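Local atomic coordinates of GDSL-like protein (Roseburia intestinalis L1-82, PDB entry 6HFZ), a protein that removes acetyl groups from mannans as a two-domain carbohydrate esterase with a GDSL-like, SGNH-hydrolase-type domain. Residues 10-16 / 163-168; 20-24 / 210-216; 81-86 / 329-334; 142-146 / 187-192; 294-298 / 322-328. One frame throughout, in Å; residues are numbered along the deposited sequence.

Interaction 1: residues 10-16 / 163-168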
# COMPACT_ATOMS: atom_id res chain seq x y z
N GLY A 10 9.72 20.72 -1.33
CA GLY A 10 9.45 19.27 -1.21
C GLY A 10 9.16 18.85 0.23
O GLY A 10 8.64 17.77 0.45
N ILE A 11 9.54 19.67 1.23
CA ILE A 11 9.35 19.27 2.62
C ILE A 11 7.94 19.68 3.04
O ILE A 11 7.68 20.82 3.35
CB ILE A 11 10.45 19.86 3.53
CG1 ILE A 11 11.84 19.47 3.03
CG2 ILE A 11 10.22 19.44 4.99
CD1 ILE A 11 12.95 20.37 3.51
N ALA A 12 7.02 18.71 3.01
CA ALA A 12 5.65 18.89 3.27
C ALA A 12 5.43 18.96 4.78
O ALA A 12 4.47 19.60 5.20
CB ALA A 12 4.84 17.74 2.68
N ASN A 13 6.25 18.23 5.53
CA ASN A 13 6.22 18.27 7.00
C ASN A 13 7.63 17.93 7.50
O ASN A 13 8.20 16.92 7.17
CB ASN A 13 5.17 17.32 7.61
CG ASN A 13 4.81 17.68 9.04
OD1 ASN A 13 4.57 18.86 9.34
ND2 ASN A 13 4.80 16.72 9.95
N ARG A 14 8.21 18.79 8.33
CA ARG A 14 9.53 18.48 8.85
C ARG A 14 9.40 17.34 9.87
O ARG A 14 10.24 16.43 9.92
CB ARG A 14 10.17 19.74 9.48
CG ARG A 14 11.39 19.43 10.34
CD ARG A 14 11.94 20.62 11.14
NE ARG A 14 13.22 20.30 11.77
CZ ARG A 14 13.36 19.71 12.95
NH1 ARG A 14 12.30 19.22 13.60
NH2 ARG A 14 14.56 19.61 13.49
N GLY A 15 8.37 17.47 10.70
CA GLY A 15 8.06 16.48 11.73
C GLY A 15 9.13 16.43 12.80
O GLY A 15 9.98 17.29 12.87
N CYS A 16 9.08 15.37 13.61
CA CYS A 16 10.08 15.15 14.65
C CYS A 16 11.14 14.21 14.08
O CYS A 16 10.79 13.13 13.55
CB CYS A 16 9.42 14.55 15.88
SG CYS A 16 10.60 13.90 17.10
N ASN A 163 3.47 13.95 13.94
CA ASN A 163 4.76 14.64 13.81
C ASN A 163 5.74 13.82 12.97
O ASN A 163 6.93 13.67 13.33
CB ASN A 163 5.29 14.99 15.21
CG ASN A 163 4.49 16.13 15.81
OD1 ASN A 163 4.57 17.25 15.33
ND2 ASN A 163 3.70 15.86 16.83
N LEU A 164 5.26 13.33 11.81
CA LEU A 164 6.10 12.57 10.91
C LEU A 164 6.65 13.43 9.80
O LEU A 164 5.93 14.25 9.23
CB LEU A 164 5.33 11.40 10.30
CG LEU A 164 4.82 10.35 11.29
CD1 LEU A 164 3.99 9.30 10.56
CD2 LEU A 164 5.97 9.71 12.01
N PRO A 165 7.92 13.22 9.45
CA PRO A 165 8.49 13.87 8.27
C PRO A 165 7.78 13.40 7.00
O PRO A 165 7.40 12.23 6.92
CB PRO A 165 9.97 13.48 8.27
CG PRO A 165 10.08 12.30 9.21
CD PRO A 165 8.88 12.36 10.15
N ALA A 166 7.62 14.32 6.02
CA ALA A 166 6.92 14.00 4.80
C ALA A 166 7.51 14.82 3.65
O ALA A 166 7.76 16.04 3.84
CB ALA A 166 5.48 14.33 4.93
N VAL A 167 7.66 14.18 2.49
CA VAL A 167 8.09 14.89 1.32
C VAL A 167 7.09 14.68 0.18
O VAL A 167 6.45 13.59 0.09
CB VAL A 167 9.53 14.51 0.92
CG1 VAL A 167 10.53 14.94 1.98
CG2 VAL A 167 9.69 13.04 0.59
N SER A 168 7.05 15.66 -0.74
CA SER A 168 6.01 15.71 -1.78
C SER A 168 6.56 16.04 -3.15
O SER A 168 7.34 16.97 -3.30
CB SER A 168 4.94 16.70 -1.39
OG SER A 168 3.99 16.85 -2.43
O HOH W 1 4.08 17.94 12.57
O HOH W 2 9.02 10.95 13.84
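Ala12 and Asn13 both send their backbone N-H groups to one acceptor, the carbonyl oxygen of Ala166, and the register slips by a residue: a classic beta bulge in an antiparallel pair. Ala12 N lies 2.9 Å from Ala166 O, and Asn13 N reaches the same oxygen from the same face of the carbonyl plane. Ala166 N returns a bond to Asn13 O at 2.9 Å, so Asn13 and Ala166 form a hydrogen-bonded pair, while Ile11 and Val167 form a non-hydrogen-bonded one. With CG anti to the backbone N (chi1 -161°), Asn13 ND2 donates to Leu164 O at 2.8 Å; that oxygen lies in the amide plane, although the donor stands above the Leu164 carbonyl plane. Water 1 then links Asn13 ND2 to Asn163 OD1. Gly15 has positive phi and its CA passes 3.4 Å from Asn163 O, where a CB would clash with Leu164. Past the strands, Cys16 N donates to Asn163 O at 2.8 Å, nearly straight at 175°. Strand 11-13 is an outermost strand of the mixed sheet in this chain, antiparallel to strand 166-168, itself flanked by strand 136-141; helix 196-215 packs against Ile11, Pro165 and Val167.

Interaction 2: residues 20-24 / 210-216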
# COMPACT_ATOMS: atom_id res chain seq x y z
N LEU A 20 14.73 9.28 13.05
CA LEU A 20 15.53 9.28 11.84
C LEU A 20 16.99 9.62 12.18
O LEU A 20 17.93 9.00 11.66
CB LEU A 20 14.88 10.29 10.89
CG LEU A 20 15.55 10.46 9.55
CD1 LEU A 20 15.92 9.10 8.92
CD2 LEU A 20 14.62 11.24 8.62
N LYS A 21 17.19 10.53 13.14
CA LYS A 21 18.54 10.92 13.48
C LYS A 21 19.19 9.78 14.28
O LYS A 21 20.38 9.55 14.13
CB LYS A 21 18.56 12.25 14.24
CG LYS A 21 18.51 13.49 13.34
CD LYS A 21 18.19 14.75 14.11
CE LYS A 21 18.46 16.02 13.34
NZ LYS A 21 18.23 17.22 14.18
N LYS A 22 18.41 9.06 15.09
CA LYS A 22 18.95 7.89 15.80
C LYS A 22 19.42 6.83 14.80
O LYS A 22 20.46 6.22 14.97
CB LYS A 22 17.92 7.31 16.76
CG LYS A 22 17.89 7.92 18.15
CD LYS A 22 17.11 7.09 19.19
CE LYS A 22 17.23 5.59 19.03
NZ LYS A 22 16.64 4.83 20.17
N VAL A 23 18.69 6.64 13.69
CA VAL A 23 19.11 5.67 12.69
C VAL A 23 20.43 6.09 12.05
O VAL A 23 21.33 5.26 11.86
CB VAL A 23 18.02 5.44 11.63
CG1 VAL A 23 18.53 4.55 10.51
CG2 VAL A 23 16.76 4.87 12.27
N MSE A 24 20.53 7.38 11.69
CA MSE A 24 21.76 7.89 11.10
C MSE A 24 22.95 7.67 12.04
O MSE A 24 24.04 7.36 11.57
CB MSE A 24 21.61 9.35 10.69
CG MSE A 24 20.56 9.34 9.59
SE MSE A 24 20.41 11.17 8.81
CE MSE A 24 19.00 10.80 7.45
N LEU A 210 16.95 13.93 3.23
CA LEU A 210 17.77 13.03 4.09
C LEU A 210 19.11 13.74 4.36
O LEU A 210 19.60 13.78 5.47
CB LEU A 210 17.97 11.66 3.41
CG LEU A 210 16.72 10.80 3.35
CD1 LEU A 210 17.01 9.47 2.72
CD2 LEU A 210 16.13 10.64 4.74
N ASP A 211 19.64 14.41 3.33
CA ASP A 211 20.96 15.13 3.49
C ASP A 211 20.80 16.29 4.49
O ASP A 211 21.70 16.56 5.30
CB ASP A 211 21.50 15.56 2.13
CG ASP A 211 22.35 14.49 1.46
OD1 ASP A 211 23.12 13.82 2.17
OD2 ASP A 211 22.25 14.34 0.26
N LYS A 212 19.69 17.03 4.42
CA LYS A 212 19.43 18.12 5.33
C LYS A 212 19.35 17.60 6.77
O LYS A 212 19.89 18.19 7.72
CB LYS A 212 18.16 18.89 4.93
CG LYS A 212 17.77 19.96 5.94
CD LYS A 212 16.40 20.52 5.76
CE LYS A 212 16.30 21.33 4.49
NZ LYS A 212 17.04 22.61 4.62
N VAL A 213 18.65 16.47 6.95
CA VAL A 213 18.52 15.88 8.28
C VAL A 213 19.89 15.47 8.83
O VAL A 213 20.11 15.60 10.05
CB VAL A 213 17.55 14.69 8.28
CG1 VAL A 213 17.52 13.93 9.61
CG2 VAL A 213 16.16 15.18 7.91
N LYS A 214 20.72 14.87 7.98
CA LYS A 214 21.99 14.33 8.40
C LYS A 214 22.92 15.44 8.90
O LYS A 214 23.68 15.24 9.86
CB LYS A 214 22.70 13.58 7.27
CG LYS A 214 24.15 13.27 7.59
CD LYS A 214 24.86 12.47 6.54
CE LYS A 214 26.21 11.98 7.03
NZ LYS A 214 27.25 13.02 6.91
N THR A 215 22.86 16.61 8.27
CA THR A 215 23.86 17.66 8.52
C THR A 215 23.35 18.72 9.50
O THR A 215 24.10 19.62 9.85
CB THR A 215 24.28 18.32 7.21
OG1 THR A 215 23.12 18.94 6.66
CG2 THR A 215 24.88 17.33 6.25
N GLU A 216 22.09 18.65 9.91
CA GLU A 216 21.56 19.61 10.88
C GLU A 216 22.36 19.55 12.20
O GLU A 216 22.55 18.48 12.79
CB GLU A 216 20.09 19.36 11.14
CG GLU A 216 19.19 20.34 10.42
CD GLU A 216 17.73 20.13 10.78
OE1 GLU A 216 17.48 19.44 11.81
OE2 GLU A 216 16.86 20.63 10.03
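Glu216 OE1 is reached by two cationic side chains: Lys21 NZ, 3.3 Å away in a salt bridge whose hydrogen bond is weak, and the guanidinium of Arg14, in a long ion pair. Lys21 gets there with its chain extended beyond CG, crossing the Glu216 side chain at about a right angle. On the way, Lys21 CG passes 3.9 Å from Val213 CG1, so the aliphatic part packs while the ammonium pairs. Shortening Lys21 to an alanine is likely to cost Glu216 OE1 this salt bridge, the Arg14 pair being long and weak, and to uncover one flank of Val213. Beneath this charged rim the contact is apolar. A chi1 of 173° aims Val213 CG1 at the other helix, where it meets Leu20 CG at 4.0 Å. The selenomethionine Met24 lies across helix 210-215: its SE is 3.6 Å from Lys214 CA, close against the backbone, and its CE sits 4.0 Å from Leu210 CD2, the two side chains crossing at about a right angle. Trp62 of helix 55-66 touches both Met24 and Leu210. The short axes approach to 10.1 Å with a signed crossing angle of -76°, a steep crossing of two helices within the alpha/beta domain of the SGNH-hydrolase type.

Interaction 3: residues 81-86 / 329-334. With ACT (acetate ion), chain E.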
# COMPACT_ATOMS: atom_id res chain seq x y z
N GLY A 81 -0.90 -1.26 -7.74
CA GLY A 81 -2.33 -1.07 -7.82
C GLY A 81 -3.05 -1.44 -6.53
O GLY A 81 -4.20 -1.92 -6.59
N THR A 82 -2.42 -1.15 -5.39
CA THR A 82 -3.00 -1.38 -4.07
C THR A 82 -2.77 -0.17 -3.16
O THR A 82 -1.91 0.69 -3.39
CB THR A 82 -2.50 -2.67 -3.41
OG1 THR A 82 -1.14 -2.49 -3.06
CG2 THR A 82 -2.70 -3.89 -4.28
N THR A 83 -3.57 -0.14 -2.09
CA THR A 83 -3.76 1.07 -1.25
C THR A 83 -3.26 0.82 0.16
O THR A 83 -2.88 -0.33 0.51
CB THR A 83 -5.27 1.41 -1.19
OG1 THR A 83 -5.98 0.41 -0.46
CG2 THR A 83 -5.87 1.55 -2.57
N SER A 84 -3.41 1.84 1.02
CA SER A 84 -3.07 1.74 2.42
C SER A 84 -4.03 0.77 3.13
O SER A 84 -3.68 0.26 4.19
CB SER A 84 -3.07 3.08 3.09
OG SER A 84 -4.38 3.66 3.11
N GLN A 85 -5.22 0.54 2.55
CA GLN A 85 -6.17 -0.46 3.15
C GLN A 85 -5.56 -1.87 3.05
O GLN A 85 -5.58 -2.63 4.02
CB GLN A 85 -7.56 -0.33 2.51
CG GLN A 85 -8.62 -1.22 3.14
CD GLN A 85 -9.98 -0.86 2.60
OE1 GLN A 85 -10.10 -0.03 1.70
NE2 GLN A 85 -11.03 -1.49 3.11
N PHE A 86 -4.96 -2.22 1.90
CA PHE A 86 -4.22 -3.50 1.84
C PHE A 86 -2.95 -3.41 2.69
O PHE A 86 -2.59 -4.34 3.42
CB PHE A 86 -3.97 -3.89 0.40
CG PHE A 86 -3.29 -5.22 0.20
CD1 PHE A 86 -3.47 -6.28 1.08
CD2 PHE A 86 -2.51 -5.43 -0.92
CE1 PHE A 86 -2.86 -7.51 0.86
CE2 PHE A 86 -1.91 -6.67 -1.14
CZ PHE A 86 -2.09 -7.70 -0.25
N LYS A 329 -5.81 -6.44 -11.92
CA LYS A 329 -5.82 -5.65 -10.70
C LYS A 329 -6.18 -6.57 -9.54
O LYS A 329 -7.11 -7.42 -9.65
CB LYS A 329 -6.82 -4.51 -10.83
CG LYS A 329 -7.01 -3.63 -9.59
CD LYS A 329 -8.07 -2.56 -9.78
CE LYS A 329 -8.03 -1.50 -8.70
NZ LYS A 329 -9.24 -0.66 -8.75
N LEU A 330 -5.48 -6.38 -8.43
CA LEU A 330 -5.87 -6.97 -7.14
C LEU A 330 -6.90 -6.06 -6.47
O LEU A 330 -6.58 -5.14 -5.69
CB LEU A 330 -4.61 -7.18 -6.31
CG LEU A 330 -4.85 -7.68 -4.90
CD1 LEU A 330 -5.74 -8.91 -4.89
CD2 LEU A 330 -3.57 -7.92 -4.15
N GLU A 331 -8.18 -6.28 -6.78
CA GLU A 331 -9.23 -5.40 -6.33
C GLU A 331 -9.44 -5.59 -4.83
O GLU A 331 -9.33 -6.72 -4.30
CB GLU A 331 -10.50 -5.62 -7.15
CG GLU A 331 -11.60 -4.61 -6.83
CD GLU A 331 -11.18 -3.15 -7.04
OE1 GLU A 331 -11.31 -2.70 -8.18
OE2 GLU A 331 -10.65 -2.50 -6.08
N LEU A 332 -9.80 -4.50 -4.14
CA LEU A 332 -10.22 -4.56 -2.73
C LEU A 332 -11.47 -3.70 -2.58
O LEU A 332 -11.38 -2.47 -2.74
CB LEU A 332 -9.09 -4.09 -1.83
CG LEU A 332 -9.24 -4.36 -0.33
CD1 LEU A 332 -7.89 -4.29 0.36
CD2 LEU A 332 -10.23 -3.41 0.33
N ASP A 333 -12.60 -4.33 -2.27
CA ASP A 333 -13.87 -3.64 -2.15
C ASP A 333 -14.29 -3.66 -0.70
O ASP A 333 -14.30 -4.74 -0.03
CB ASP A 333 -14.97 -4.25 -3.01
CG ASP A 333 -14.87 -4.11 -4.52
OD1 ASP A 333 -14.23 -3.15 -5.00
OD2 ASP A 333 -15.53 -4.92 -5.22
N THR A 334 -14.69 -2.49 -0.18
CA THR A 334 -15.16 -2.43 1.20
C THR A 334 -16.65 -2.79 1.20
O THR A 334 -17.40 -2.15 0.46
CB THR A 334 -14.92 -1.07 1.87
OG1 THR A 334 -13.52 -0.78 1.88
CG2 THR A 334 -15.42 -1.05 3.31
C ACT E . 0.03 2.19 -8.93
O ACT E . -0.29 1.87 -10.11
OXT ACT E . 0.05 1.38 -7.99
CH3 ACT E . 0.40 3.59 -8.57
O HOH W 3 -3.67 -4.24 -8.49
O HOH W 4 -6.52 -2.47 -5.00
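The chain of 81-86 runs past strand 329-334 without direct backbone bonding: the nearest CA atoms, of Gly81 and Lys329, are 6.4 Å apart. Water 3 donates to Gly81 O and accepts from Leu330 N, while water 4 donates to Gly81 O and Leu330 O. Gly81 N donates at 2.8 Å to OXT of an acetate ion, probably from the crystallisation liquor. Ser41 N and Asn110 ND2 bind the same acetate, and these three donors are consistent with the oxyanion hole of SGNH hydrolases, built from a serine N, a glycine N and an asparagine side chain; His193 NE2 also bonds the ion. Helix 84-96 begins three residues after Gly81, Thr83 standing at its N-cap with a weak capping bond from Gln85 N. A chi1 of -175° and an extended chain carry the Gln85 amide to the strand, where NE2 donates to Thr334 OG1 at 2.9 Å, nearly straight (170°) and in the amide plane; OE1 is held by His116. A leucine in its place would probably leave His116 and Thr334 without these amide partners. Leu332 CD2 abuts the amide, 3.4 Å from Gln85 CD, while CD1 meets Phe86 CB at 3.9 Å. Leu330 CD2 approaches Phe86 CE2 obliquely at 3.7 Å.

Interaction 4: residues 142-146 / 187-192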
# COMPACT_ATOMS: atom_id res chain seq x y z
N ASN A 142 3.61 11.01 -3.94
CA ASN A 142 3.71 11.14 -5.40
C ASN A 142 2.50 11.97 -5.87
O ASN A 142 1.70 12.44 -5.02
CB ASN A 142 3.84 9.77 -6.03
CG ASN A 142 5.27 9.27 -5.97
OD1 ASN A 142 6.17 9.93 -6.48
ND2 ASN A 142 5.51 8.16 -5.29
N VAL A 143 2.44 12.23 -7.18
CA VAL A 143 1.40 13.08 -7.73
C VAL A 143 1.02 12.54 -9.12
O VAL A 143 1.87 11.99 -9.83
CB VAL A 143 1.91 14.54 -7.76
CG1 VAL A 143 3.04 14.69 -8.80
CG2 VAL A 143 0.82 15.56 -8.01
N PHE A 144 -0.23 12.76 -9.53
CA PHE A 144 -0.69 12.54 -10.88
C PHE A 144 -0.23 13.72 -11.75
O PHE A 144 -0.50 14.86 -11.39
CB PHE A 144 -2.22 12.43 -10.89
CG PHE A 144 -2.75 11.09 -10.50
CD1 PHE A 144 -2.91 10.11 -11.46
CD2 PHE A 144 -3.05 10.80 -9.18
CE1 PHE A 144 -3.42 8.87 -11.12
CE2 PHE A 144 -3.54 9.55 -8.84
CZ PHE A 144 -3.72 8.59 -9.81
N TYR A 145 0.42 13.46 -12.90
CA TYR A 145 0.98 14.55 -13.73
C TYR A 145 -0.04 15.08 -14.76
O TYR A 145 0.24 16.11 -15.44
CB TYR A 145 2.32 14.13 -14.34
CG TYR A 145 3.39 13.96 -13.30
CD1 TYR A 145 3.98 15.06 -12.71
CD2 TYR A 145 3.70 12.71 -12.79
CE1 TYR A 145 4.93 14.92 -11.70
CE2 TYR A 145 4.62 12.56 -11.77
CZ TYR A 145 5.23 13.67 -11.21
OH TYR A 145 6.15 13.54 -10.19
N ASN A 146 -1.16 14.38 -14.93
CA ASN A 146 -2.19 14.83 -15.86
C ASN A 146 -2.96 16.03 -15.27
O ASN A 146 -3.39 16.90 -16.05
CB ASN A 146 -3.20 13.75 -16.21
CG ASN A 146 -3.79 13.09 -15.00
OD1 ASN A 146 -3.06 12.63 -14.14
ND2 ASN A 146 -5.11 13.01 -14.91
N ILE A 187 9.24 12.32 -18.31
CA ILE A 187 9.38 11.67 -17.00
C ILE A 187 8.32 10.60 -16.72
O ILE A 187 8.49 9.91 -15.72
CB ILE A 187 9.37 12.69 -15.85
CG1 ILE A 187 8.04 13.45 -15.81
CG2 ILE A 187 10.60 13.57 -15.91
CD1 ILE A 187 7.89 14.28 -14.52
N THR A 188 7.28 10.48 -17.55
CA THR A 188 6.29 9.44 -17.31
C THR A 188 5.55 9.13 -18.60
O THR A 188 5.10 10.04 -19.30
CB THR A 188 5.31 9.85 -16.20
OG1 THR A 188 4.29 8.85 -16.23
CG2 THR A 188 4.70 11.21 -16.41
N PRO A 189 5.40 7.83 -18.97
CA PRO A 189 4.62 7.47 -20.15
C PRO A 189 3.10 7.54 -20.00
O PRO A 189 2.43 7.56 -21.02
CB PRO A 189 5.03 6.03 -20.47
CG PRO A 189 5.52 5.50 -19.15
CD PRO A 189 6.07 6.67 -18.36
N ASP A 190 2.57 7.59 -18.76
CA ASP A 190 1.16 7.49 -18.53
C ASP A 190 0.64 8.48 -17.48
O ASP A 190 -0.49 8.33 -17.09
CB ASP A 190 0.75 6.09 -18.09
CG ASP A 190 1.41 5.60 -16.82
OD1 ASP A 190 2.01 6.41 -16.10
OD2 ASP A 190 1.44 4.39 -16.64
N ASP A 191 1.48 9.42 -17.04
CA ASP A 191 1.13 10.50 -16.11
C ASP A 191 0.98 9.99 -14.68
O ASP A 191 0.63 10.77 -13.79
CB ASP A 191 -0.12 11.22 -16.56
CG ASP A 191 0.15 12.03 -17.80
OD1 ASP A 191 1.31 12.51 -17.95
OD2 ASP A 191 -0.76 12.10 -18.62
N LEU A 192 1.36 8.74 -14.42
CA LEU A 192 1.31 8.21 -13.05
C LEU A 192 2.65 7.56 -12.70
O LEU A 192 3.28 7.91 -11.69
CB LEU A 192 0.16 7.21 -12.96
CG LEU A 192 0.09 6.41 -11.65
CD1 LEU A 192 -0.00 7.35 -10.44
CD2 LEU A 192 -1.08 5.44 -11.65
O HOH W 5 3.42 9.84 -9.68
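Tyr145 N donates to Asp191 O at 2.8 Å, almost straight at 177° and in the carbonyl plane, and the closer packing is arranged about this one direct hydrogen bond between the loops. On the buried side, the Tyr145 ring is held by Ile187, whose CD1 lies over one face, 4.3 Å from the ring centroid and 14° off the normal, in a CH-pi contact. Thr188 CG2 adds an oblique contact with Tyr145 CD2 at 4.0 Å, and Ile173 and Val177 of helix 173-178 also touch the tyrosine. A second CH-pi pair is less enclosed: Leu192 CD1 sits over a face of the Phe144 ring, 4.1 Å from its centroid and offset toward the rim, a chi1 of 172° setting the leucine alongside the phenylalanine. Water 5 joins the backbones here, donating to Val143 O and Leu192 O. The exposed Asn146 makes the looser border, its CB 3.8 Å from Asp191 OD2; the Asp191 carboxylate is instead bound by Arg185 and Asn184. Within 187-192, the Asp190 carboxylate accepts from Leu192 N through OD1 at 2.9 Å, an Asx turn, and from His193 ND1 through OD2. This arrangement is consistent with the acid of a Ser-His-Asp triad with Ser41, and the Tyr145 N to Asp191 O bond falls on the very next residue.

Interaction 5: residues 294-298 / 322-328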
# COMPACT_ATOMS: atom_id res chain seq x y z
N ARG A 294 -9.42 -11.02 -8.00
CA ARG A 294 -8.80 -10.62 -9.24
C ARG A 294 -9.82 -9.96 -10.18
O ARG A 294 -10.91 -10.49 -10.40
CB ARG A 294 -8.17 -11.81 -9.95
CG ARG A 294 -7.58 -11.49 -11.33
CD ARG A 294 -6.74 -12.68 -11.80
NE ARG A 294 -7.48 -13.94 -11.94
CZ ARG A 294 -6.95 -15.14 -11.80
NH1 ARG A 294 -5.67 -15.28 -11.50
NH2 ARG A 294 -7.71 -16.23 -11.87
N LYS A 295 -9.40 -8.85 -10.81
CA LYS A 295 -10.02 -8.32 -11.99
C LYS A 295 -9.04 -8.57 -13.15
O LYS A 295 -7.90 -8.09 -13.14
CB LYS A 295 -10.34 -6.83 -11.80
CG LYS A 295 -11.59 -6.53 -11.00
CD LYS A 295 -11.95 -5.07 -10.97
CE LYS A 295 -13.24 -4.84 -10.21
NZ LYS A 295 -13.40 -3.42 -9.80
N SER A 296 -9.50 -9.37 -14.11
CA SER A 296 -8.69 -9.99 -15.14
C SER A 296 -8.79 -9.20 -16.45
O SER A 296 -9.86 -8.81 -16.86
CB SER A 296 -9.10 -11.44 -15.33
OG SER A 296 -8.48 -11.98 -16.50
N VAL A 297 -7.66 -8.95 -17.10
CA VAL A 297 -7.69 -8.37 -18.44
C VAL A 297 -7.82 -9.48 -19.49
O VAL A 297 -7.98 -9.18 -20.70
CB VAL A 297 -6.45 -7.52 -18.72
CG1 VAL A 297 -6.52 -6.21 -17.91
CG2 VAL A 297 -5.16 -8.29 -18.47
N LYS A 298 -7.69 -10.73 -19.05
CA LYS A 298 -7.96 -11.90 -19.90
C LYS A 298 -9.45 -12.22 -19.77
O LYS A 298 -9.88 -12.62 -18.70
CB LYS A 298 -7.11 -13.09 -19.45
CG LYS A 298 -5.63 -12.95 -19.76
CD LYS A 298 -4.83 -14.19 -19.41
CE LYS A 298 -3.40 -13.87 -19.01
NZ LYS A 298 -2.54 -15.07 -19.11
N PHE A 322 -12.37 -7.07 -16.04
CA PHE A 322 -11.74 -5.76 -15.89
C PHE A 322 -11.93 -4.95 -17.18
O PHE A 322 -11.66 -5.46 -18.27
CB PHE A 322 -10.24 -5.88 -15.60
CG PHE A 322 -9.60 -4.66 -14.97
CD1 PHE A 322 -10.35 -3.73 -14.28
CD2 PHE A 322 -8.22 -4.53 -14.96
CE1 PHE A 322 -9.76 -2.66 -13.65
CE2 PHE A 322 -7.62 -3.42 -14.37
CZ PHE A 322 -8.40 -2.48 -13.74
N ASP A 323 -12.36 -3.70 -17.02
CA ASP A 323 -12.66 -2.83 -18.16
C ASP A 323 -11.47 -1.92 -18.51
O ASP A 323 -11.59 -1.10 -19.40
CB ASP A 323 -13.93 -2.01 -17.90
CG ASP A 323 -13.94 -1.26 -16.58
OD1 ASP A 323 -13.07 -1.52 -15.73
OD2 ASP A 323 -14.85 -0.40 -16.42
N GLU A 324 -10.35 -2.06 -17.80
CA GLU A 324 -9.11 -1.33 -18.10
C GLU A 324 -8.13 -2.33 -18.69
O GLU A 324 -8.45 -3.50 -18.70
CB GLU A 324 -8.55 -0.67 -16.83
CG GLU A 324 -9.56 0.19 -16.11
CD GLU A 324 -9.09 0.80 -14.81
OE1 GLU A 324 -7.88 1.05 -14.68
OE2 GLU A 324 -9.94 1.00 -13.91
N THR A 325 -6.96 -1.88 -19.13
CA THR A 325 -6.13 -2.74 -19.98
C THR A 325 -4.68 -2.85 -19.49
O THR A 325 -3.96 -3.72 -19.98
CB THR A 325 -6.18 -2.25 -21.44
OG1 THR A 325 -5.73 -0.89 -21.47
CG2 THR A 325 -7.56 -2.38 -22.04
N TRP A 326 -4.24 -2.01 -18.54
CA TRP A 326 -2.82 -1.98 -18.11
C TRP A 326 -2.37 -3.32 -17.51
O TRP A 326 -1.19 -3.60 -17.42
CB TRP A 326 -2.59 -0.84 -17.11
CG TRP A 326 -3.50 -0.86 -15.92
CD1 TRP A 326 -4.67 -0.17 -15.77
CD2 TRP A 326 -3.34 -1.65 -14.72
NE1 TRP A 326 -5.24 -0.46 -14.55
CE2 TRP A 326 -4.44 -1.36 -13.89
CE3 TRP A 326 -2.37 -2.56 -14.26
CZ2 TRP A 326 -4.60 -1.94 -12.62
CZ3 TRP A 326 -2.52 -3.12 -13.01
CH2 TRP A 326 -3.63 -2.82 -12.21
N GLY A 327 -3.32 -4.14 -17.05
CA GLY A 327 -3.02 -5.42 -16.44
C GLY A 327 -4.08 -5.82 -15.43
O GLY A 327 -5.01 -5.06 -15.15
N ASP A 328 -3.94 -7.03 -14.91
CA ASP A 328 -4.82 -7.56 -13.85
C ASP A 328 -4.69 -6.64 -12.63
O ASP A 328 -3.59 -6.13 -12.33
CB ASP A 328 -4.41 -8.99 -13.49
CG ASP A 328 -4.69 -10.04 -14.56
OD1 ASP A 328 -5.49 -9.76 -15.47
OD2 ASP A 328 -4.08 -11.11 -14.49
O HOH W 6 -5.99 -12.69 -15.79
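Segment 294-298 leaves its strand at Ser296 and is met by both ends of the 322-328 loop, CA atoms lying 5.0 Å apart at Lys295 and Phe322 and 4.7 Å apart at Ser296 and Asp328. Phe322 N donates to Ser296 O at 3.2 Å, tilted 31° from the carbonyl plane. At the other end, the acceptor is a side chain: Asp328 OD1 takes the N-H of Val297 at 2.8 Å, almost head-on to the C-O bond. CG anti to the carbonyl carbon (chi1 -69°) directs the carboxylate to that amide, and water 6 donates to Asp328 OD2 and Ser296 OG, bridging the same two segments. Ser296 OG in turn donates to Lys298 O, which ties the turn to itself. Val297 is the wedge in the loop: its CG1 lies 3.3 Å from Gly327 O and 3.8 Å from Phe322 CD2. On the other flank, Lys295 crosses the Phe322 side chain at about a right angle, its CB 3.9 Å from Phe322 CG and its CD near Phe322 CD1. Inside the loop, Phe322 CE2 rests over one face of the Trp326 ring. The Lys295 ammonium goes on to Glu331 of strand 329-336, the antiparallel neighbour of strand 288-295; strand 361-370 pairs along the latter through Arg294 and Tyr362.

How the interactions relate
From the N terminus, interaction 1 joins strand 11-13 to strand 166-168, and interaction 2 joins the following helix 18-28 to helix 196-215; their segments alternate, so the loops cross, and they touch through the weak Arg14-Glu216 pair and Ile11 on Lys212. Interaction 3 crosses both, running from the start of helix 84-96 to strand 329-336 and so tying the hydrolase domain to the beta-rich domain. Interaction 4, a shorter closure, crosses interaction 1 but falls wholly within the spans of interactions 2 and 3. Interaction 5 also lies within the span of interaction 3, after interactions 1, 2 and 4 have closed, and meets interaction 3 in the shared sheet.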